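3-HSA hydroxylase, oxygenase (Rhodococcus sp., PDB 2RFQ) hydroxylates the phenolic ring of the secosteroid 3-HSA ortho to its hydroxyl group, using reduced flavin and dioxygen, in bacterial cholesterol breakdown. Local coordinates at residues 28-31 / 35-38; 89-94 / 234-239; 106-109 / 115-118; 325-330 / 374-379. All coordinates share one frame; numbering follows the deposited sequence. Where two conformers were deposited one is given.

Interaction 1: residues 28-31 / 35-38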
loop_
_atom_site.group_PDB
_atom_site.type_symbol
_atom_site.label_atom_id
_atom_site.label_comp_id
_atom_site.label_asym_id
_atom_site.label_seq_id
_atom_site.Cartn_x
_atom_site.Cartn_y
_atom_site.Cartn_z
ATOM N N GLN A 28 -29.731 5.119 11.986
ATOM C CA GLN A 28 -30.248 3.800 11.552
ATOM C C GLN A 28 -31.608 3.951 10.909
ATOM O O GLN A 28 -31.894 3.338 9.891
ATOM C CB GLN A 28 -30.301 2.715 12.657
ATOM C CG GLN A 28 -30.619 1.312 12.038
ATOM C CD GLN A 28 -29.602 0.870 10.936
ATOM O OE1 GLN A 28 -28.407 0.989 11.114
ATOM N NE2 GLN A 28 -30.099 0.340 9.824
ATOM N N GLU A 29 -32.462 4.782 11.507
ATOM C CA GLU A 29 -33.774 5.004 10.933
ATOM C C GLU A 29 -33.668 5.561 9.504
ATOM O O GLU A 29 -34.401 5.148 8.592
ATOM C CB GLU A 29 -34.604 5.945 11.817
ATOM C CG GLU A 29 -36.045 6.073 11.337
ATOM C CD GLU A 29 -36.979 6.668 12.381
ATOM O OE1 GLU A 29 -36.847 6.305 13.567
ATOM O OE2 GLU A 29 -37.883 7.425 11.982
ATOM N N THR A 30 -32.753 6.507 9.318
ATOM C CA THR A 30 -32.528 7.098 8.009
ATOM C C THR A 30 -32.131 6.015 7.000
ATOM O O THR A 30 -32.643 5.982 5.886
ATOM C CB THR A 30 -31.438 8.178 8.123
ATOM O OG1 THR A 30 -31.954 9.213 8.973
ATOM C CG2 THR A 30 -31.075 8.756 6.734
ATOM N N GLU A 31 -31.234 5.113 7.390
ATOM C CA GLU A 31 -30.899 3.989 6.511
ATOM C C GLU A 31 -32.123 3.116 6.216
ATOM O O GLU A 31 -32.401 2.785 5.073
ATOM C CB GLU A 31 -29.879 3.086 7.181
ATOM C CG GLU A 31 -28.461 3.466 7.034
ATOM C CD GLU A 31 -27.614 2.207 7.171
ATOM O OE1 GLU A 31 -27.377 1.800 8.315
ATOM O OE2 GLU A 31 -27.240 1.610 6.142
ATOM N N ARG A 35 -34.310 7.284 3.162
ATOM C CA ARG A 35 -34.679 8.660 2.891
ATOM C C ARG A 35 -34.263 9.484 4.093
ATOM O O ARG A 35 -34.344 9.026 5.235
ATOM C CB ARG A 35 -36.211 8.740 2.674
ATOM C CG ARG A 35 -36.689 9.918 1.831
ATOM C CD ARG A 35 -38.216 9.853 1.599
ATOM N NE ARG A 35 -38.899 9.721 2.884
ATOM C CZ ARG A 35 -39.540 8.632 3.306
ATOM N NH1 ARG A 35 -39.681 7.566 2.506
ATOM N NH2 ARG A 35 -40.064 8.606 4.532
ATOM N N ILE A 36 -33.802 10.713 3.844
ATOM C CA ILE A 36 -33.538 11.600 4.964
ATOM C C ILE A 36 -34.886 11.987 5.588
ATOM O O ILE A 36 -35.812 12.349 4.874
ATOM C CB ILE A 36 -32.805 12.880 4.513
ATOM C CG1 ILE A 36 -31.570 12.537 3.655
ATOM C CG2 ILE A 36 -32.446 13.750 5.748
ATOM C CD1 ILE A 36 -30.537 11.586 4.335
ATOM N N PRO A 37 -35.011 11.883 6.913
ATOM C CA PRO A 37 -36.258 12.303 7.564
ATOM C C PRO A 37 -36.616 13.769 7.271
ATOM O O PRO A 37 -35.737 14.663 7.195
ATOM C CB PRO A 37 -35.967 12.078 9.043
ATOM C CG PRO A 37 -35.039 10.903 9.035
ATOM C CD PRO A 37 -34.081 11.273 7.882
ATOM N N ASP A 38 -37.907 14.004 7.080
ATOM C CA ASP A 38 -38.413 15.359 6.826
ATOM C C ASP A 38 -37.955 16.285 7.945
ATOM O O ASP A 38 -37.559 17.429 7.681
ATOM C CB ASP A 38 -39.940 15.388 6.773
ATOM C CG ASP A 38 -40.523 14.554 5.638
ATOM O OD1 ASP A 38 -39.803 14.204 4.684
ATOM O OD2 ASP A 38 -41.753 14.299 5.706
#
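Thr30 turns its two branches to different partners across the contact: with chi1 at -64°, OG1 stands beside the backbone N and faces the ring of Pro37, while CG2 lies anti to that N and points at Ile36. On the other side the Ile36 chain bends twice in the same sense (chi1 -51°, chi2 -56°), which curls CD1 back toward the helix although the side chain sets off away from it. The methyl groups then meet, Thr30 CG2 lying 3.7 Å from Ile36 CD1. Thr30 CG2 also rests 3.6 Å from Arg35 O. The hydroxyl side is closer still: Thr30 OG1 comes to 3.2 Å from Pro37 CD and 3.5 Å from Pro37 CG, the two side chains crossing at about a right angle. No polar partner is met there; OG1 is bonded to Arg26 O, just before helix 27-33. The backbone adds one weak hydrogen bond, Arg35 N to Thr30 O at 3.4 Å. Ile36 continues onto Ser81, Thr82 and Val85 of helix 80-96, and Pro37 stands at the N-cap position of helix 38-47, so the contact folds the turn between two successive helices of the N-terminal helical domain. Replacing Thr30 by a glycine would probably leave Ile36 CD1 without its methyl neighbour and open a gap beside the Pro37 ring. Chemically the turn is held by van der Waals packing of a methyl and a hydroxyl oxygen on carbon, with one weak backbone bond, and the threonine hydroxyl is spent on the backbone four residues back rather than on the partner segment.

Interaction 2: residues 89-94 / 234-239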
loop_
_atom_site.group_PDB
_atom_site.type_symbol
_atom_site.label_atom_id
_atom_site.label_comp_id
_atom_site.label_asym_id
_atom_site.label_seq_id
_atom_site.Cartn_x
_atom_site.Cartn_y
_atom_site.Cartn_z
ATOM N N ILE A 89 -27.555 19.073 -2.306
ATOM C CA ILE A 89 -28.674 20.018 -2.365
ATOM C C ILE A 89 -28.189 21.446 -2.054
ATOM O O ILE A 89 -28.621 22.399 -2.690
ATOM C CB ILE A 89 -29.861 19.585 -1.464
ATOM C CG1 ILE A 89 -30.390 18.208 -1.914
ATOM C CG2 ILE A 89 -30.974 20.616 -1.516
ATOM C CD1 ILE A 89 -31.782 17.866 -1.423
ATOM N N GLY A 90 -27.264 21.575 -1.107
ATOM C CA GLY A 90 -26.736 22.888 -0.761
ATOM C C GLY A 90 -26.010 23.528 -1.941
ATOM O O GLY A 90 -26.123 24.731 -2.171
ATOM N N VAL A 91 -25.251 22.727 -2.692
ATOM C CA VAL A 91 -24.470 23.293 -3.795
ATOM C C VAL A 91 -25.370 23.730 -4.956
ATOM O O VAL A 91 -24.991 24.581 -5.760
ATOM C CB VAL A 91 -23.333 22.356 -4.258
ATOM C CG1 VAL A 91 -23.796 21.442 -5.402
ATOM C CG2 VAL A 91 -22.125 23.199 -4.704
ATOM N N HIS A 92 -26.577 23.157 -5.045
ATOM C CA HIS A 92 -27.491 23.571 -6.110
ATOM C C HIS A 92 -27.904 25.023 -5.962
ATOM O O HIS A 92 -28.285 25.647 -6.938
ATOM C CB HIS A 92 -28.711 22.665 -6.165
ATOM C CG HIS A 92 -28.355 21.243 -6.412
ATOM N ND1 HIS A 92 -29.098 20.196 -5.910
ATOM C CD2 HIS A 92 -27.292 20.689 -7.043
ATOM C CE1 HIS A 92 -28.528 19.055 -6.260
ATOM N NE2 HIS A 92 -27.431 19.329 -6.940
ATOM N N ASN A 93 -27.820 25.558 -4.747
ATOM C CA ASN A 93 -28.164 26.979 -4.519
ATOM C C ASN A 93 -27.078 27.904 -5.051
ATOM O O ASN A 93 -27.351 29.043 -5.434
ATOM C CB ASN A 93 -28.502 27.235 -3.043
ATOM C CG ASN A 93 -29.823 26.569 -2.637
ATOM O OD1 ASN A 93 -30.559 26.062 -3.492
ATOM N ND2 ASN A 93 -30.110 26.534 -1.337
ATOM N N TRP A 94 -25.863 27.378 -5.098
ATOM C CA TRP A 94 -24.752 28.022 -5.781
ATOM C C TRP A 94 -24.986 27.945 -7.305
ATOM O O TRP A 94 -24.866 28.938 -8.026
ATOM C CB TRP A 94 -23.426 27.326 -5.390
ATOM C CG TRP A 94 -22.185 27.883 -6.064
ATOM C CD1 TRP A 94 -21.332 28.836 -5.562
ATOM C CD2 TRP A 94 -21.660 27.512 -7.352
ATOM N NE1 TRP A 94 -20.319 29.104 -6.476
ATOM C CE2 TRP A 94 -20.490 28.291 -7.568
ATOM C CE3 TRP A 94 -22.054 26.591 -8.333
ATOM C CZ2 TRP A 94 -19.724 28.184 -8.721
ATOM C CZ3 TRP A 94 -21.271 26.498 -9.518
ATOM C CH2 TRP A 94 -20.136 27.292 -9.685
ATOM N N GLY A 234 -15.385 22.744 -11.808
ATOM C CA GLY A 234 -14.506 21.574 -11.683
ATOM C C GLY A 234 -13.914 21.400 -10.289
ATOM O O GLY A 234 -13.457 20.307 -9.934
ATOM N N THR A 235 -13.848 22.501 -9.521
ATOM C CA THR A 235 -13.563 22.412 -8.091
ATOM C C THR A 235 -14.826 22.300 -7.208
ATOM O O THR A 235 -14.899 21.467 -6.311
ATOM C CB THR A 235 -12.695 23.600 -7.624
ATOM O OG1 THR A 235 -11.421 23.517 -8.273
ATOM C CG2 THR A 235 -12.474 23.551 -6.104
ATOM N N ILE A 236 -15.800 23.163 -7.454
ATOM C CA ILE A 236 -16.987 23.241 -6.590
ATOM C C ILE A 236 -17.769 21.936 -6.504
ATOM O O ILE A 236 -18.143 21.489 -5.392
ATOM C CB ILE A 236 -17.905 24.383 -7.108
ATOM C CG1 ILE A 236 -17.207 25.739 -6.850
ATOM C CG2 ILE A 236 -19.325 24.298 -6.494
ATOM C CD1 ILE A 236 -17.246 26.212 -5.349
ATOM N N HIS A 237 -18.061 21.340 -7.661
ATOM C CA HIS A 237 -18.938 20.147 -7.635
ATOM C C HIS A 237 -18.168 18.931 -7.111
ATOM O O HIS A 237 -18.616 18.289 -6.151
ATOM C CB HIS A 237 -19.606 19.933 -8.985
ATOM C CG HIS A 237 -20.393 18.664 -9.079
ATOM N ND1 HIS A 237 -21.388 18.334 -8.182
ATOM C CD2 HIS A 237 -20.317 17.638 -9.959
ATOM C CE1 HIS A 237 -21.897 17.158 -8.510
ATOM N NE2 HIS A 237 -21.260 16.713 -9.580
ATOM N N PRO A 238 -16.990 18.631 -7.691
ATOM C CA PRO A 238 -16.275 17.486 -7.098
ATOM C C PRO A 238 -15.940 17.632 -5.594
ATOM O O PRO A 238 -15.978 16.644 -4.851
ATOM C CB PRO A 238 -15.007 17.375 -7.958
ATOM C CG PRO A 238 -15.461 17.909 -9.305
ATOM C CD PRO A 238 -16.298 19.128 -8.895
ATOM N N THR A 239 -15.631 18.842 -5.137
ATOM C CA THR A 239 -15.375 19.031 -3.690
ATOM C C THR A 239 -16.666 18.757 -2.877
ATOM O O THR A 239 -16.605 18.208 -1.767
ATOM C CB THR A 239 -14.804 20.432 -3.407
ATOM O OG1 THR A 239 -13.558 20.563 -4.109
ATOM C CG2 THR A 239 -14.546 20.649 -1.884
#
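Two helices of the acyl-CoA dehydrogenase-like core, 80-96 from the N-terminal helical domain and 233-266 from the C-terminal one, meet here through Val91, Trp94 and Ile236, all buried. Ile236 supplies every close contact from its side. Its CG2, anti to the backbone N with chi1 at -69°, lies over one face of the Trp94 indole, 4.0 Å from the centroid of the six-membered ring and only 11° off the ring normal, a clear CH-pi contact. The same methyl reaches Val91 CG2 at 3.5 Å, so one methyl touches both the valine and the ring. Ile236 CG1 covers the indole further along, 4.0 Å from Trp94 CZ2. Trp94 has chi1 at 179°, which carries the ring across to the other helix, and its NE1 is bonded to Val228 O, a link that helps fix the ring's rotation. Helix 233-266 is kinked here, because Pro238 has no N-H to give to the preceding turn. Across the kink, Thr235 O accepts both Thr239 N at 3.0 Å and Thr239 OG1 at 2.7 Å, from opposite faces of its carbonyl plane. Val91 lies about 5 Å, side chain to side chain, from Tyr120, a probable FMN-binding residue by similarity. Such apolar packing between N- and C-terminal helical domains, close to the predicted flavin site, belongs to the acyl-CoA dehydrogenase fold shared by the HpaH/HsaA monooxygenases.

Interaction 3: residues 106-109 / 115-118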
loop_
_atom_site.group_PDB
_atom_site.type_symbol
_atom_site.label_atom_id
_atom_site.label_comp_id
_atom_site.label_asym_id
_atom_site.label_seq_id
_atom_site.Cartn_x
_atom_site.Cartn_y
_atom_site.Cartn_z
ATOM N N ASP A 106 -38.249 32.376 -10.716
ATOM C CA ASP A 106 -39.152 31.216 -10.828
ATOM C C ASP A 106 -39.091 30.301 -9.613
ATOM O O ASP A 106 -40.121 29.847 -9.116
ATOM C CB ASP A 106 -38.857 30.406 -12.093
ATOM C CG ASP A 106 -39.238 31.130 -13.375
ATOM O OD1 ASP A 106 -39.957 32.143 -13.332
ATOM O OD2 ASP A 106 -38.809 30.655 -14.439
ATOM N N VAL A 107 -37.869 30.045 -9.148
ATOM C CA VAL A 107 -37.634 29.131 -8.044
ATOM C C VAL A 107 -37.905 29.754 -6.677
ATOM O O VAL A 107 -38.596 29.147 -5.845
ATOM C CB VAL A 107 -36.198 28.565 -8.120
ATOM C CG1 VAL A 107 -35.900 27.674 -6.923
ATOM C CG2 VAL A 107 -36.027 27.794 -9.458
ATOM N N TRP A 108 -37.368 30.955 -6.463
ATOM C CA TRP A 108 -37.320 31.551 -5.121
ATOM C C TRP A 108 -38.203 32.784 -4.936
ATOM O O TRP A 108 -38.266 33.346 -3.826
ATOM C CB TRP A 108 -35.876 31.925 -4.763
ATOM C CG TRP A 108 -34.970 30.743 -4.457
ATOM C CD1 TRP A 108 -35.303 29.594 -3.774
ATOM C CD2 TRP A 108 -33.580 30.631 -4.779
ATOM N NE1 TRP A 108 -34.200 28.756 -3.684
ATOM C CE2 TRP A 108 -33.133 29.370 -4.289
ATOM C CE3 TRP A 108 -32.670 31.461 -5.454
ATOM C CZ2 TRP A 108 -31.807 28.935 -4.436
ATOM C CZ3 TRP A 108 -31.349 31.030 -5.598
ATOM C CH2 TRP A 108 -30.928 29.775 -5.089
ATOM N N GLY A 109 -38.884 33.202 -5.999
ATOM C CA GLY A 109 -39.665 34.432 -5.959
ATOM C C GLY A 109 -40.711 34.497 -4.858
ATOM O O GLY A 109 -41.049 35.596 -4.404
ATOM N N ARG A 115 -35.883 24.100 -2.359
ATOM C CA ARG A 115 -34.703 23.282 -2.650
ATOM C C ARG A 115 -34.793 22.665 -4.048
ATOM O O ARG A 115 -35.888 22.484 -4.615
ATOM C CB ARG A 115 -34.557 22.168 -1.616
ATOM C CG ARG A 115 -34.123 22.672 -0.245
ATOM C CD ARG A 115 -33.968 21.515 0.726
ATOM N NE ARG A 115 -35.234 21.033 1.275
ATOM C CZ ARG A 115 -35.846 21.580 2.334
ATOM N NH1 ARG A 115 -35.341 22.671 2.935
ATOM N NH2 ARG A 115 -36.991 21.060 2.772
ATOM N N ILE A 116 -33.622 22.331 -4.562
ATOM C CA ILE A 116 -33.468 21.814 -5.926
ATOM C C ILE A 116 -32.629 20.548 -5.803
ATOM O O ILE A 116 -31.662 20.540 -5.033
ATOM C CB ILE A 116 -32.668 22.865 -6.779
ATOM C CG1 ILE A 116 -33.416 24.202 -6.858
ATOM C CG2 ILE A 116 -32.401 22.384 -8.199
ATOM C CD1 ILE A 116 -32.834 25.248 -5.934
ATOM N N SER A 117 -32.997 19.482 -6.522
ATOM C CA SER A 117 -32.137 18.281 -6.559
ATOM C C SER A 117 -31.468 18.231 -7.919
ATOM O O SER A 117 -31.745 19.091 -8.769
ATOM C CB SER A 117 -32.915 16.992 -6.239
ATOM O OG SER A 117 -33.774 16.601 -7.299
ATOM N N SER A 118 -30.572 17.272 -8.138
ATOM C CA SER A 118 -29.924 17.233 -9.454
ATOM C C SER A 118 -29.627 15.842 -9.921
ATOM O O SER A 118 -29.674 14.885 -9.143
ATOM C CB SER A 118 -28.591 17.986 -9.412
ATOM O OG SER A 118 -27.677 17.263 -8.584
#
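Val107 and Trp108 of helix 101-108 pack on Ile116 where the chain enters the beta domain of the acyl-CoA dehydrogenase fold. The tight part is a three-way apolar cluster around one methyl group. Ile116 CD1 lies 4.0 Å from Val107 CG1 and 4.1 Å from Trp108 CZ2, reaching the indole obliquely. Val107 CG1 itself lies over one face of the Trp108 ring, 3.7 Å above its plane and offset toward the rim, so valine and tryptophan present a joint surface to the isoleucine. The torsion of Val107 explains this: with chi1 at 176°, CG1 stands anti to the backbone N and faces both the indole and the strand. Around the cluster, Leu96 and Asn93 of helix 80-96 and Trp150 of strand 150-159 also pack on it, while Trp108 NE1 is bonded to Val114 O in the intervening loop. The looser side is polar and partly exposed. Asp106 reaches the strand segment with no atom and instead forms a salt bridge with Arg206 and a hydrogen bond to His205; Arg115 sets off away from the helix, and its NE bonds to His147 O and its NH1 to Gln45 OE1. Contact between the segments is correspondingly small, 110 Å² in all, with no hydrogen bond across it. Two residues beyond Ile116, the same strand carries Ser118, which by similarity probably binds FMN. The backbones stay well apart, the nearest alpha carbons being Val107 CA and Arg115 CA at 8.5 Å.

Interaction 4: residues 325-330 / 374-379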
loop_
_atom_site.group_PDB
_atom_site.type_symbol
_atom_site.label_atom_id
_atom_site.label_comp_id
_atom_site.label_asym_id
_atom_site.label_seq_id
_atom_site.Cartn_x
_atom_site.Cartn_y
_atom_site.Cartn_z
ATOM N N ASP A 325 -5.942 16.599 -5.746
ATOM C CA ASP A 325 -6.038 16.404 -4.306
ATOM C C ASP A 325 -7.433 16.016 -3.864
ATOM O O ASP A 325 -7.602 15.405 -2.807
ATOM C CB ASP A 325 -5.593 17.689 -3.597
ATOM C CG ASP A 325 -4.091 17.984 -3.787
ATOM O OD1 ASP A 325 -3.309 17.052 -4.110
ATOM O OD2 ASP A 325 -3.718 19.159 -3.606
ATOM N N GLN A 326 -8.434 16.410 -4.646
ATOM C CA GLN A 326 -9.828 16.148 -4.315
ATOM C C GLN A 326 -10.172 14.660 -4.470
ATOM O O GLN A 326 -10.697 14.020 -3.539
ATOM C CB GLN A 326 -10.772 17.049 -5.127
ATOM C CG GLN A 326 -12.231 16.582 -5.071
ATOM C CD GLN A 326 -12.578 15.745 -6.269
ATOM O OE1 GLN A 326 -12.153 16.054 -7.387
ATOM N NE2 GLN A 326 -13.365 14.674 -6.056
ATOM N N VAL A 327 -9.845 14.078 -5.623
ATOM C CA VAL A 327 -10.027 12.626 -5.732
ATOM C C VAL A 327 -9.172 11.901 -4.674
ATOM O O VAL A 327 -9.606 10.911 -4.064
ATOM C CB VAL A 327 -9.761 12.075 -7.158
ATOM C CG1 VAL A 327 -10.676 12.777 -8.188
ATOM C CG2 VAL A 327 -8.288 12.202 -7.547
ATOM N N ARG A 328 -7.975 12.422 -4.425
ATOM C CA ARG A 328 -7.113 11.764 -3.434
ATOM C C ARG A 328 -7.680 11.862 -2.019
ATOM O O ARG A 328 -7.515 10.929 -1.238
ATOM C CB ARG A 328 -5.688 12.309 -3.479
ATOM C CG ARG A 328 -4.668 11.273 -2.924
ATOM C CD ARG A 328 -3.264 11.514 -3.551
ATOM N NE ARG A 328 -2.222 10.556 -3.152
ATOM C CZ ARG A 328 -2.125 9.314 -3.627
ATOM N NH1 ARG A 328 -3.019 8.844 -4.512
ATOM N NH2 ARG A 328 -1.135 8.518 -3.228
ATOM N N ALA A 329 -8.337 12.979 -1.695
ATOM C CA ALA A 329 -8.931 13.172 -0.371
ATOM C C ALA A 329 -9.999 12.099 -0.130
ATOM O O ALA A 329 -10.060 11.496 0.953
ATOM C CB ALA A 329 -9.546 14.542 -0.276
ATOM N N THR A 330 -10.822 11.838 -1.147
ATOM C CA THR A 330 -11.793 10.734 -1.059
ATOM C C THR A 330 -11.065 9.418 -0.776
ATOM O O THR A 330 -11.443 8.675 0.126
ATOM C CB THR A 330 -12.611 10.635 -2.353
ATOM O OG1 THR A 330 -13.476 11.785 -2.392
ATOM C CG2 THR A 330 -13.438 9.324 -2.401
ATOM N N GLU A 374 -8.109 8.059 -11.232
ATOM C CA GLU A 374 -7.231 8.086 -12.411
ATOM C C GLU A 374 -7.620 9.163 -13.420
ATOM O O GLU A 374 -6.764 9.749 -14.072
ATOM C CB GLU A 374 -7.146 6.719 -13.072
ATOM C CG GLU A 374 -6.426 5.733 -12.191
ATOM C CD GLU A 374 -7.360 4.897 -11.325
ATOM O OE1 GLU A 374 -8.601 5.138 -11.272
ATOM O OE2 GLU A 374 -6.805 3.979 -10.682
ATOM N N ARG A 375 -8.906 9.473 -13.518
ATOM C CA ARG A 375 -9.320 10.512 -14.432
ATOM C C ARG A 375 -8.596 11.824 -14.062
ATOM O O ARG A 375 -7.999 12.477 -14.929
ATOM C CB ARG A 375 -10.836 10.705 -14.346
ATOM C CG ARG A 375 -11.321 11.849 -15.198
ATOM C CD ARG A 375 -12.847 11.913 -15.203
ATOM N NE ARG A 375 -13.323 12.955 -16.119
ATOM C CZ ARG A 375 -14.601 13.140 -16.460
ATOM N NH1 ARG A 375 -15.557 12.341 -15.986
ATOM N NH2 ARG A 375 -14.930 14.128 -17.296
ATOM N N ALA A 376 -8.647 12.190 -12.779
ATOM C CA ALA A 376 -8.007 13.436 -12.336
ATOM C C ALA A 376 -6.484 13.334 -12.400
ATOM O O ALA A 376 -5.810 14.307 -12.773
ATOM C CB ALA A 376 -8.471 13.828 -10.925
ATOM N N TYR A 377 -5.948 12.164 -12.018
ATOM C CA TYR A 377 -4.485 11.987 -11.962
ATOM C C TYR A 377 -3.858 12.061 -13.344
ATOM O O TYR A 377 -2.834 12.738 -13.536
ATOM C CB TYR A 377 -4.103 10.652 -11.319
ATOM C CG TYR A 377 -4.456 10.494 -9.860
ATOM C CD1 TYR A 377 -4.650 11.605 -9.024
ATOM C CD2 TYR A 377 -4.564 9.226 -9.315
ATOM C CE1 TYR A 377 -4.974 11.444 -7.646
ATOM C CE2 TYR A 377 -4.863 9.039 -7.941
ATOM C CZ TYR A 377 -5.083 10.154 -7.125
ATOM O OH TYR A 377 -5.401 9.998 -5.779
ATOM N N VAL A 378 -4.487 11.392 -14.306
ATOM C CA VAL A 378 -3.971 11.427 -15.678
ATOM C C VAL A 378 -4.007 12.860 -16.187
ATOM O O VAL A 378 -3.036 13.332 -16.789
ATOM C CB VAL A 378 -4.759 10.463 -16.589
ATOM C CG1 VAL A 378 -4.423 10.682 -18.064
ATOM C CG2 VAL A 378 -4.465 9.016 -16.167
HETATM N N MSE A 379 -5.105 13.557 -15.931
HETATM C CA MSE A 379 -5.227 14.944 -16.392
HETATM C C MSE A 379 -4.141 15.834 -15.779
HETATM O O MSE A 379 -3.511 16.642 -16.468
HETATM C CB MSE A 379 -6.599 15.508 -16.026
HETATM C CG MSE A 379 -6.755 16.916 -16.530
HETATM SE SE MSE A 379 -8.494 17.647 -16.043
HETATM C CE MSE A 379 -8.368 17.424 -14.120
#
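Apolar packing comes first: Val327 fits against Ala376 and Tyr377, its CG1 3.7 Å from Ala376 CB and its CG2 3.4 Å from Tyr377 CE1, where it meets the ring obliquely. The axes of the two short helices come within 9.0 Å of each other, and their N-to-C directions lie 146° apart, roughly antiparallel. The polar part is one hydrogen bond, Arg328 NH1 to Tyr377 OH at 2.9 Å and 160°. The hydroxyl lies in the guanidinium plane, at its edge, while the guanidinium and phenol planes are turned 67° apart. Arg328 gets there with its chain extended and CG anti to the backbone N, CG passing 3.2 Å from Tyr377 OH. Two salt bridges cross subunit boundaries: Arg328 NE pairs with Asp289 of a second subunit, and Glu374 with Arg282 of a third. With a phenylalanine at Tyr377, Arg328 NH1 would probably lose its in-plane acceptor and the guanidinium would be less firmly set for Asp289 of the second subunit. Antiparallel helices packed in this way, with charged residues facing neighbouring copies, belong to the C-terminal helical bundle through which acyl-CoA dehydrogenase-fold tetramers assemble.

How the interactions relate
From the N terminus, interaction 1 closes the shortest loop, the turn between helices 27-33 and 38-47, before any other contact opens. Interaction 2 then opens on helix 80-96 and closes some 140 residues later on helix 233-266; interaction 3, joining helix 101-108 to strand 116-119, falls entirely within that span. These two touch, with His92 ND1 probably hydrogen-bonded to Ile116 O, so helix 80-96 is tied both to the C-terminal helices, through interaction 2, and to the start of the beta domain, through that bond. Interaction 4 follows in series within the C-terminal helices and meets interaction 2 where Pro238 packs on Gln326. It lies across the chain's centre from interactions 1 and 3.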